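Local coordinates for Rio2 kinase (Chaetomium thermophilum, PDB 4GYI), which is an atypical RIO-family protein kinase that binds ADP and magnesium, carries a phosphoaspartate in its active site and acts on the maturing pre-40S ribosomal subunit, at residues E173-P178 and I218-K223; V193-M198 and L237-K242; S202-P207 and R287-V292. All coordinates share one frame; numbering follows the deposited sequence.

Contact 1: residues E173-P178 and I218-K223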
loop_
_atom_site.group_PDB
_atom_site.type_symbol
_atom_site.label_atom_id
_atom_site.label_comp_id
_atom_site.label_asym_id
_atom_site.label_seq_id
_atom_site.Cartn_x
_atom_site.Cartn_y
_atom_site.Cartn_z
ATOM N N GLU A 173 -13.158 -12.314 -6.568
ATOM C CA GLU A 173 -13.383 -13.712 -6.221
ATOM C C GLU A 173 -14.295 -13.935 -5.016
ATOM O O GLU A 173 -14.639 -15.073 -4.707
ATOM C CB GLU A 173 -12.061 -14.435 -5.999
ATOM C CG GLU A 173 -11.322 -14.690 -7.273
ATOM C CD GLU A 173 -12.199 -15.370 -8.302
ATOM O OE1 GLU A 173 -12.587 -14.692 -9.279
ATOM O OE2 GLU A 173 -12.503 -16.571 -8.122
ATOM N N GLY A 174 -14.675 -12.867 -4.330
ATOM C CA GLY A 174 -15.514 -12.997 -3.152
ATOM C C GLY A 174 -14.780 -13.069 -1.814
ATOM O O GLY A 174 -15.385 -13.410 -0.797
ATOM N N PHE A 175 -13.487 -12.757 -1.799
ATOM C CA PHE A 175 -12.727 -12.693 -0.540
ATOM C C PHE A 175 -13.112 -11.461 0.286
ATOM O O PHE A 175 -13.468 -10.422 -0.276
ATOM C CB PHE A 175 -11.237 -12.630 -0.804
ATOM C CG PHE A 175 -10.632 -13.935 -1.190
ATOM C CD1 PHE A 175 -9.986 -14.717 -0.249
ATOM C CD2 PHE A 175 -10.678 -14.372 -2.505
ATOM C CE1 PHE A 175 -9.407 -15.919 -0.603
ATOM C CE2 PHE A 175 -10.102 -15.574 -2.868
ATOM C CZ PHE A 175 -9.466 -16.349 -1.916
ATOM N N PRO A 176 -13.042 -11.573 1.626
ATOM C CA PRO A 176 -13.370 -10.413 2.470
ATOM C C PRO A 176 -12.174 -9.436 2.542
ATOM O O PRO A 176 -11.310 -9.558 3.393
ATOM C CB PRO A 176 -13.665 -11.045 3.825
ATOM C CG PRO A 176 -12.790 -12.303 3.846
ATOM C CD PRO A 176 -12.722 -12.781 2.411
ATOM N N VAL A 177 -12.128 -8.489 1.615
ATOM C CA VAL A 177 -11.042 -7.537 1.546
ATOM C C VAL A 177 -11.726 -6.214 1.259
ATOM O O VAL A 177 -12.898 -6.199 0.900
ATOM C CB VAL A 177 -10.064 -7.889 0.409
ATOM C CG1 VAL A 177 -9.431 -9.278 0.641
ATOM C CG2 VAL A 177 -10.771 -7.814 -0.959
ATOM N N PRO A 178 -11.016 -5.093 1.435
ATOM C CA PRO A 178 -11.677 -3.821 1.132
ATOM C C PRO A 178 -11.982 -3.727 -0.353
ATOM O O PRO A 178 -11.299 -4.359 -1.149
ATOM C CB PRO A 178 -10.617 -2.773 1.510
ATOM C CG PRO A 178 -9.698 -3.476 2.450
ATOM C CD PRO A 178 -9.662 -4.899 1.974
ATOM N N ILE A 218 -6.510 -18.777 5.169
ATOM C CA ILE A 218 -5.167 -19.075 4.662
ATOM C C ILE A 218 -5.231 -20.201 3.646
ATOM O O ILE A 218 -4.587 -20.136 2.601
ATOM C CB ILE A 218 -4.224 -19.485 5.773
ATOM C CG1 ILE A 218 -3.943 -18.288 6.675
ATOM C CG2 ILE A 218 -2.917 -20.064 5.184
ATOM C CD1 ILE A 218 -3.354 -18.681 8.022
ATOM N N LEU A 219 -6.038 -21.217 3.950
ATOM C CA LEU A 219 -6.236 -22.324 3.036
ATOM C C LEU A 219 -6.998 -21.881 1.786
ATOM O O LEU A 219 -6.668 -22.301 0.684
ATOM C CB LEU A 219 -6.938 -23.492 3.728
ATOM C CG LEU A 219 -6.136 -24.128 4.873
ATOM C CD1 LEU A 219 -6.894 -25.305 5.498
ATOM C CD2 LEU A 219 -4.750 -24.584 4.413
ATOM N N ARG A 220 -7.995 -21.015 1.941
ATOM C CA ARG A 220 -8.707 -20.524 0.760
ATOM C C ARG A 220 -7.774 -19.729 -0.147
ATOM O O ARG A 220 -7.789 -19.913 -1.369
ATOM C CB ARG A 220 -9.940 -19.689 1.124
ATOM C CG ARG A 220 -10.747 -19.279 -0.103
ATOM C CD ARG A 220 -12.049 -18.547 0.240
ATOM N NE ARG A 220 -12.728 -18.141 -0.991
ATOM C CZ ARG A 220 -13.563 -17.107 -1.108
ATOM N NH1 ARG A 220 -13.867 -16.336 -0.061
ATOM N NH2 ARG A 220 -14.102 -16.847 -2.293
ATOM N N LEU A 221 -6.967 -18.845 0.444
ATOM C CA LEU A 221 -5.960 -18.115 -0.324
ATOM C C LEU A 221 -5.047 -19.084 -1.087
ATOM O O LEU A 221 -4.807 -18.907 -2.281
ATOM C CB LEU A 221 -5.128 -17.209 0.581
ATOM C CG LEU A 221 -5.693 -15.853 1.019
ATOM C CD1 LEU A 221 -4.782 -15.247 2.060
ATOM C CD2 LEU A 221 -5.828 -14.888 -0.160
ATOM N N ALA A 222 -4.563 -20.116 -0.403
ATOM C CA ALA A 222 -3.603 -21.053 -0.996
ATOM C C ALA A 222 -4.220 -21.821 -2.163
ATOM O O ALA A 222 -3.561 -22.058 -3.173
ATOM C CB ALA A 222 -3.077 -22.013 0.056
ATOM N N LYS A 223 -5.490 -22.193 -2.016
ATOM C CA LYS A 223 -6.237 -22.834 -3.093
ATOM C C LYS A 223 -6.318 -21.945 -4.334
ATOM O O LYS A 223 -6.436 -22.448 -5.449
ATOM C CB LYS A 223 -7.631 -23.264 -2.615
ATOM C CG LYS A 223 -8.778 -22.893 -3.548
ATOM C CD LYS A 223 -9.991 -23.761 -3.300
ATOM C CE LYS A 223 -9.692 -25.205 -3.674
ATOM N NZ LYS A 223 -10.752 -26.148 -3.219
#
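R220 meets F175 with its chain fully drawn out: CG stands anti to the backbone N (chi1 -175°) and the extension runs on through NE, which sends the guanidinium off helix 207-223 and across the phenyl ring. F175 turns the other way, with CG beside its own backbone N and anti to the carbonyl carbon, and the two side chains run antiparallel over one another. Their planes differ by only 9°, and R220 CZ sits 4.0 Å from the centroid of the F175 ring, almost on its normal, so this is a flat stack and a cation-pi pair at once. The aliphatic part takes a share too, R220 CG lying 3.7 Å from F175 CE1. L221 CD2 reaches the same CE1 of F175 at 3.8 Å.

From its place over the ring the guanidinium turns its edge to the end of helix 149-172, which G174 closes with a Schellman motif. R220 NH1 gives a weak hydrogen bond to G174 O (3.4 Å, 161° at the hydrogen), and R220 NH2 is 3.0 Å from E173 O; both carbonyl oxygens lie at the guanidinium edge. H224 meets the F175 ring edge to face. By position this is the protein-kinase joint between the αC-β4 loop and helix αE, and P178, a little further along, touches ADP.

The positive charge thus has pi density over one flat side and carbonyl oxygens at its rim. Because those oxygens lie at the C-terminal end of helix 149-172, the helix dipole would probably add to the attraction.

Contact 2: residues V193-M198 and L237-K242. With ADP (adenosine-5'-diphosphate), chain B.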
loop_
_atom_site.group_PDB
_atom_site.type_symbol
_atom_site.label_atom_id
_atom_site.label_comp_id
_atom_site.label_asym_id
_atom_site.label_seq_id
_atom_site.Cartn_x
_atom_site.Cartn_y
_atom_site.Cartn_z
ATOM N N VAL A 193 -13.333 0.098 5.827
ATOM C CA VAL A 193 -14.023 -1.057 6.384
ATOM C C VAL A 193 -14.439 -0.741 7.809
ATOM O O VAL A 193 -13.642 -0.225 8.583
ATOM C CB VAL A 193 -13.086 -2.296 6.397
ATOM C CG1 VAL A 193 -13.803 -3.508 6.934
ATOM C CG2 VAL A 193 -12.566 -2.576 5.005
ATOM N N ASP A 194 -15.676 -1.046 8.176
ATOM C CA ASP A 194 -16.099 -0.817 9.560
ATOM C C ASP A 194 -15.651 -1.985 10.458
ATOM O O ASP A 194 -16.442 -2.774 10.946
ATOM C CB ASP A 194 -17.602 -0.536 9.659
ATOM C CG ASP A 194 -18.454 -1.719 9.229
ATOM O OD1 ASP A 194 -18.094 -2.390 8.233
ATOM O OD2 ASP A 194 -19.481 -1.981 9.899
ATOM N N ALA A 195 -14.347 -2.091 10.638
ATOM C CA ALA A 195 -13.763 -3.135 11.457
ATOM C C ALA A 195 -12.442 -2.598 11.973
ATOM O O ALA A 195 -11.834 -1.729 11.355
ATOM C CB ALA A 195 -13.544 -4.399 10.637
ATOM N N LEU A 196 -12.016 -3.113 13.114
ATOM C CA LEU A 196 -10.777 -2.705 13.752
ATOM C C LEU A 196 -9.812 -3.895 13.776
ATOM O O LEU A 196 -10.250 -5.047 13.755
ATOM C CB LEU A 196 -11.090 -2.258 15.173
ATOM C CG LEU A 196 -12.259 -1.275 15.259
ATOM C CD1 LEU A 196 -12.534 -0.900 16.716
ATOM C CD2 LEU A 196 -11.980 -0.041 14.432
ATOM N N PRO A 197 -8.502 -3.621 13.820
ATOM C CA PRO A 197 -7.503 -4.698 13.835
ATOM C C PRO A 197 -7.800 -5.707 14.950
ATOM O O PRO A 197 -8.195 -5.310 16.039
ATOM C CB PRO A 197 -6.196 -3.962 14.157
ATOM C CG PRO A 197 -6.413 -2.561 13.719
ATOM C CD PRO A 197 -7.886 -2.279 13.858
ATOM N N MET A 198 -7.623 -6.989 14.662
ATOM C CA MET A 198 -7.810 -8.049 15.657
ATOM C C MET A 198 -6.951 -7.840 16.921
ATOM O O MET A 198 -7.343 -8.218 18.019
ATOM C CB MET A 198 -7.513 -9.418 15.020
ATOM C CG MET A 198 -7.769 -10.601 15.933
ATOM S SD MET A 198 -7.630 -12.154 15.008
ATOM C CE MET A 198 -5.957 -12.031 14.344
ATOM N N LEU A 237 -8.744 -7.462 10.224
ATOM C CA LEU A 237 -9.717 -6.585 10.833
ATOM C C LEU A 237 -10.895 -7.461 11.207
ATOM O O LEU A 237 -11.199 -8.417 10.509
ATOM C CB LEU A 237 -10.150 -5.488 9.840
ATOM C CG LEU A 237 -9.060 -4.585 9.222
ATOM C CD1 LEU A 237 -9.655 -3.344 8.560
ATOM C CD2 LEU A 237 -8.033 -4.161 10.247
ATOM N N ILE A 238 -11.547 -7.135 12.315
ATOM C CA ILE A 238 -12.677 -7.902 12.786
ATOM C C ILE A 238 -13.917 -7.036 12.732
ATOM O O ILE A 238 -13.987 -6.021 13.420
ATOM C CB ILE A 238 -12.470 -8.357 14.239
ATOM C CG1 ILE A 238 -11.209 -9.221 14.364
ATOM C CG2 ILE A 238 -13.682 -9.149 14.713
ATOM C CD1 ILE A 238 -11.242 -10.439 13.484
ATOM N N ARG A 239 -14.879 -7.403 11.890
ATOM C CA ARG A 239 -16.170 -6.721 11.916
ATOM C C ARG A 239 -17.009 -7.383 12.995
ATOM O O ARG A 239 -17.123 -8.608 13.025
ATOM C CB ARG A 239 -16.895 -6.819 10.570
ATOM C CG ARG A 239 -17.785 -5.613 10.292
ATOM C CD ARG A 239 -18.866 -5.867 9.247
ATOM N NE ARG A 239 -18.405 -6.634 8.091
ATOM C CZ ARG A 239 -17.917 -6.099 6.973
ATOM N NH1 ARG A 239 -17.812 -4.783 6.848
ATOM N NH2 ARG A 239 -17.526 -6.883 5.977
ATOM N N GLU A 240 -17.576 -6.582 13.893
ATOM C CA GLU A 240 -18.412 -7.108 14.967
ATOM C C GLU A 240 -19.881 -6.816 14.682
ATOM O O GLU A 240 -20.232 -5.699 14.300
ATOM C CB GLU A 240 -18.029 -6.477 16.303
ATOM C CG GLU A 240 -16.549 -6.529 16.646
ATOM C CD GLU A 240 -16.224 -5.823 17.964
ATOM O OE1 GLU A 240 -17.177 -5.441 18.688
ATOM O OE2 GLU A 240 -15.019 -5.654 18.273
ATOM N N GLU A 241 -20.740 -7.810 14.866
ATOM C CA GLU A 241 -22.177 -7.604 14.673
ATOM C C GLU A 241 -23.002 -8.253 15.774
ATOM O O GLU A 241 -22.822 -9.434 16.094
ATOM C CB GLU A 241 -22.630 -8.126 13.308
ATOM C CG GLU A 241 -22.052 -7.358 12.123
ATOM C CD GLU A 241 -22.033 -8.186 10.853
ATOM O OE1 GLU A 241 -22.728 -9.223 10.814
ATOM O OE2 GLU A 241 -21.315 -7.808 9.902
ATOM N N LYS A 242 -23.904 -7.475 16.363
ATOM C CA LYS A 242 -24.830 -8.041 17.325
ATOM C C LYS A 242 -25.845 -8.909 16.592
ATOM O O LYS A 242 -26.363 -8.533 15.533
ATOM C CB LYS A 242 -25.535 -6.952 18.134
ATOM C CG LYS A 242 -24.617 -6.145 19.040
ATOM C CD LYS A 242 -25.354 -5.697 20.299
ATOM C CE LYS A 242 -24.736 -4.447 20.911
ATOM N NZ LYS A 242 -24.985 -3.234 20.076
HETATM P PB ADP B . 0.693 -1.004 6.532
HETATM O O1B ADP B . 1.441 0.272 6.835
HETATM O O2B ADP B . 0.703 -2.100 7.569
HETATM O O3B ADP B . 1.164 -1.465 5.080
HETATM P PA ADP B . -2.133 -1.540 6.273
HETATM O O1A ADP B . -1.786 -2.777 7.056
HETATM O O2A ADP B . -2.746 -1.720 4.890
HETATM O O3A ADP B . -0.840 -0.580 6.184
HETATM O "O5'" ADP B . -3.055 -0.631 7.210
HETATM C "C5'" ADP B . -2.571 -0.225 8.497
HETATM C "C4'" ADP B . -3.749 -0.012 9.446
HETATM O "O4'" ADP B . -4.683 0.926 8.884
HETATM C "C3'" ADP B . -4.577 -1.267 9.718
HETATM O "O3'" ADP B . -4.067 -2.074 10.785
HETATM C "C2'" ADP B . -5.947 -0.711 10.041
HETATM O "O2'" ADP B . -5.961 -0.170 11.368
HETATM C "C1'" ADP B . -6.026 0.505 9.153
HETATM N N9 ADP B . -6.637 0.242 7.835
HETATM C C8 ADP B . -5.966 0.066 6.682
HETATM N N7 ADP B . -6.817 -0.103 5.635
HETATM C C5 ADP B . -8.061 -0.013 6.148
HETATM C C6 ADP B . -9.431 -0.083 5.612
HETATM N N6 ADP B . -9.633 -0.285 4.293
HETATM N N1 ADP B . -10.455 0.064 6.476
HETATM C C2 ADP B . -10.268 0.281 7.797
HETATM N N3 ADP B . -9.052 0.363 8.353
HETATM C C4 ADP B . -7.938 0.218 7.591
#
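The hinge of the kinase fold passes V193 next to the adenine, and the short strand 196-197 that follows it pairs with strand 236-242. V193 N donates to N1 of ADP at 3.0 Å, the classic hinge hydrogen bond. L237 CD1 comes to 3.8 Å from C2 of ADP, while P197 CG approaches the ribose O2' of ADP at 3.4 Å. L196 and I238 form an antiparallel hydrogen-bonded pair, held by I238 N to L196 O (2.8 Å, 165°); the donor is tilted from the carbonyl plane. The A195 methyl packs on L237 CB at 3.7 Å, and L237 CD2 lies alongside the P197 ring.

Further out, D194 and R239 make a salt bridge. D194 CG stands between its backbone N and carbonyl carbon (chi1 64°), and R239 bends at chi3, which lets R239 NH1 meet D194 OD1 at 2.8 Å. The oxygen lies in the guanidinium plane, although the carboxylate itself is turned 42° from it.

M198 CB packs on I238 CG1 at 3.8 Å, and both side chains also touch L210 of helix 207-223. Across strand 236-242 from strand 196-197 runs strand 250-256, whose I255 touches V193 and R239.

Contact 3: residues S202-P207 and R287-V292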
loop_
_atom_site.group_PDB
_atom_site.type_symbol
_atom_site.label_atom_id
_atom_site.label_comp_id
_atom_site.label_asym_id
_atom_site.label_seq_id
_atom_site.Cartn_x
_atom_site.Cartn_y
_atom_site.Cartn_z
ATOM N N SER A 202 -11.561 -6.657 21.962
ATOM C CA SER A 202 -11.649 -6.579 23.419
ATOM C C SER A 202 -12.138 -7.860 24.077
ATOM O O SER A 202 -11.750 -8.154 25.203
ATOM C CB SER A 202 -12.484 -5.380 23.880
ATOM O OG SER A 202 -13.805 -5.430 23.363
ATOM N N SER A 203 -12.977 -8.624 23.383
ATOM C CA SER A 203 -13.468 -9.877 23.950
ATOM C C SER A 203 -13.899 -10.887 22.900
ATOM O O SER A 203 -14.774 -10.609 22.072
ATOM C CB SER A 203 -14.626 -9.628 24.927
ATOM O OG SER A 203 -15.852 -9.463 24.234
ATOM N N VAL A 204 -13.287 -12.065 22.956
ATOM C CA VAL A 204 -13.707 -13.182 22.126
ATOM C C VAL A 204 -14.090 -14.375 23.001
ATOM O O VAL A 204 -13.224 -15.072 23.530
ATOM C CB VAL A 204 -12.614 -13.590 21.140
ATOM C CG1 VAL A 204 -13.063 -14.793 20.315
ATOM C CG2 VAL A 204 -12.253 -12.418 20.232
ATOM N N PRO A 205 -15.400 -14.589 23.182
ATOM C CA PRO A 205 -15.869 -15.712 23.999
ATOM C C PRO A 205 -15.589 -17.065 23.347
ATOM O O PRO A 205 -15.451 -18.036 24.075
ATOM C CB PRO A 205 -17.379 -15.467 24.099
ATOM C CG PRO A 205 -17.540 -14.000 23.853
ATOM C CD PRO A 205 -16.492 -13.659 22.842
ATOM N N ASP A 206 -15.496 -17.117 22.015
ATOM C CA ASP A 206 -15.242 -18.367 21.281
ATOM C C ASP A 206 -14.041 -18.268 20.326
ATOM O O ASP A 206 -14.207 -18.105 19.119
ATOM C CB ASP A 206 -16.494 -18.780 20.501
ATOM C CG ASP A 206 -16.365 -20.156 19.859
ATOM O OD1 ASP A 206 -15.434 -20.911 20.221
ATOM O OD2 ASP A 206 -17.213 -20.485 18.998
ATOM N N PRO A 207 -12.822 -18.364 20.870
ATOM C CA PRO A 207 -11.602 -18.269 20.060
ATOM C C PRO A 207 -11.542 -19.329 18.955
ATOM O O PRO A 207 -11.045 -19.047 17.867
ATOM C CB PRO A 207 -10.485 -18.519 21.079
ATOM C CG PRO A 207 -11.075 -18.135 22.391
ATOM C CD PRO A 207 -12.529 -18.489 22.308
ATOM N N ARG A 287 -1.091 -16.553 23.000
ATOM C CA ARG A 287 -0.817 -15.509 23.988
ATOM C C ARG A 287 -2.037 -14.650 24.356
ATOM O O ARG A 287 -2.179 -14.239 25.510
ATOM C CB ARG A 287 0.394 -14.644 23.598
ATOM C CG ARG A 287 0.424 -14.199 22.152
ATOM C CD ARG A 287 1.672 -13.367 21.832
ATOM N NE ARG A 287 1.792 -13.068 20.400
ATOM C CZ ARG A 287 1.262 -12.003 19.796
ATOM N NH1 ARG A 287 0.563 -11.114 20.489
ATOM N NH2 ARG A 287 1.432 -11.826 18.492
ATOM N N ARG A 288 -2.924 -14.403 23.395
ATOM C CA ARG A 288 -4.072 -13.517 23.631
ATOM C C ARG A 288 -5.309 -14.213 24.225
ATOM O O ARG A 288 -5.958 -13.669 25.119
ATOM C CB ARG A 288 -4.422 -12.733 22.355
ATOM C CG ARG A 288 -5.737 -11.952 22.407
ATOM C CD ARG A 288 -5.747 -10.825 23.435
ATOM N NE ARG A 288 -7.051 -10.152 23.467
ATOM C CZ ARG A 288 -8.015 -10.391 24.360
ATOM N NH1 ARG A 288 -7.836 -11.285 25.328
ATOM N NH2 ARG A 288 -9.162 -9.729 24.289
ATOM N N PHE A 289 -5.636 -15.410 23.743
ATOM C CA PHE A 289 -6.817 -16.116 24.255
ATOM C C PHE A 289 -6.481 -17.444 24.935
ATOM O O PHE A 289 -7.382 -18.184 25.329
ATOM C CB PHE A 289 -7.831 -16.374 23.141
ATOM C CG PHE A 289 -8.108 -15.176 22.279
ATOM C CD1 PHE A 289 -8.814 -14.092 22.777
ATOM C CD2 PHE A 289 -7.669 -15.139 20.970
ATOM C CE1 PHE A 289 -9.071 -12.999 21.986
ATOM C CE2 PHE A 289 -7.925 -14.057 20.173
ATOM C CZ PHE A 289 -8.619 -12.977 20.681
ATOM N N HIS A 290 -5.189 -17.736 25.071
ATOM C CA HIS A 290 -4.742 -18.993 25.656
ATOM C C HIS A 290 -5.428 -20.169 24.982
ATOM O O HIS A 290 -5.886 -21.106 25.635
ATOM C CB HIS A 290 -4.962 -18.982 27.168
ATOM C CG HIS A 290 -4.300 -17.825 27.842
ATOM N ND1 HIS A 290 -2.944 -17.788 28.090
ATOM C CD2 HIS A 290 -4.795 -16.639 28.268
ATOM C CE1 HIS A 290 -2.636 -16.639 28.664
ATOM N NE2 HIS A 290 -3.741 -15.923 28.782
ATOM N N PHE A 291 -5.501 -20.084 23.658
ATOM C CA PHE A 291 -6.120 -21.113 22.840
ATOM C C PHE A 291 -5.080 -21.794 21.974
ATOM O O PHE A 291 -4.202 -21.150 21.396
ATOM C CB PHE A 291 -7.193 -20.515 21.937
ATOM C CG PHE A 291 -7.751 -21.488 20.951
ATOM C CD1 PHE A 291 -8.766 -22.351 21.317
ATOM C CD2 PHE A 291 -7.258 -21.546 19.655
ATOM C CE1 PHE A 291 -9.281 -23.264 20.407
ATOM C CE2 PHE A 291 -7.771 -22.456 18.737
ATOM C CZ PHE A 291 -8.779 -23.313 19.112
ATOM N N VAL A 292 -5.206 -23.108 21.875
ATOM C CA VAL A 292 -4.279 -23.921 21.117
ATOM C C VAL A 292 -5.080 -24.982 20.393
ATOM O O VAL A 292 -5.768 -25.788 21.027
ATOM C CB VAL A 292 -3.290 -24.611 22.063
ATOM C CG1 VAL A 292 -2.515 -25.717 21.332
ATOM C CG2 VAL A 292 -2.360 -23.577 22.694
HETATM O O HOH W 1 -11.279 -11.811 25.240
#
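V204 presses its CG2 branch on the outer end of the F289 ring, 3.7 Å from F289 CE1, the two side chains crossing at about a right angle. F289 is placed for this by its first torsion (chi1 -47°), which sets CG beside the backbone N and anti to the carbonyl carbon. R288 takes another course: its first torsion, CG anti to the backbone N (170°), puts R288 CG 3.4 Å above the centre of the F289 ring, and the bend at chi2 (65°) then turns the rest of the chain until the guanidinium lies over F289 CE1. This brings R288 NH2 within 3.2 Å of S202 O; its clear hydrogen bond is to V201 O. One water accepts from V204 N at 3.1 Å and, weakly, from R288 NH2.

This is where, at the surface of the kinase C-terminal lobe, the start of helix 207-223 meets the end of helix 270-289. D206 is the N-cap, its OD2 hydrogen-bonded to S209 OG, and H290 leaves the other helix with positive phi.

P207, in the first turn of helix 207-223, packs against the CB atoms of both F289 and F291: its CG is 3.8 Å from F289 CB and its CB 3.9 Å from F291 CB. The F291 ring goes on to meet Y211 of helix 207-223.

From the N terminus, the chain leaves helix 149-172 through 173-178, passes strands 180-184 and 187-191, and enters the hinge at V193. It then reaches 202-207 before it has closed any contact. Helix 207-223 closes contact 1 at its far end, strand 236-242 next closes contact 2, and the end of helix 270-289 closes contact 3 last. The three loops therefore all cross and none nests. Contacts 1 and 2 touch through P178 CG and V193 CG2, 3.9 Å apart, beside the nucleotide. Contact 1 joins the ends of helices 149-172 and 207-223, contact 2 the hinge region to strand 236-242, and contact 3 the start of helix 207-223 to the end of helix 270-289.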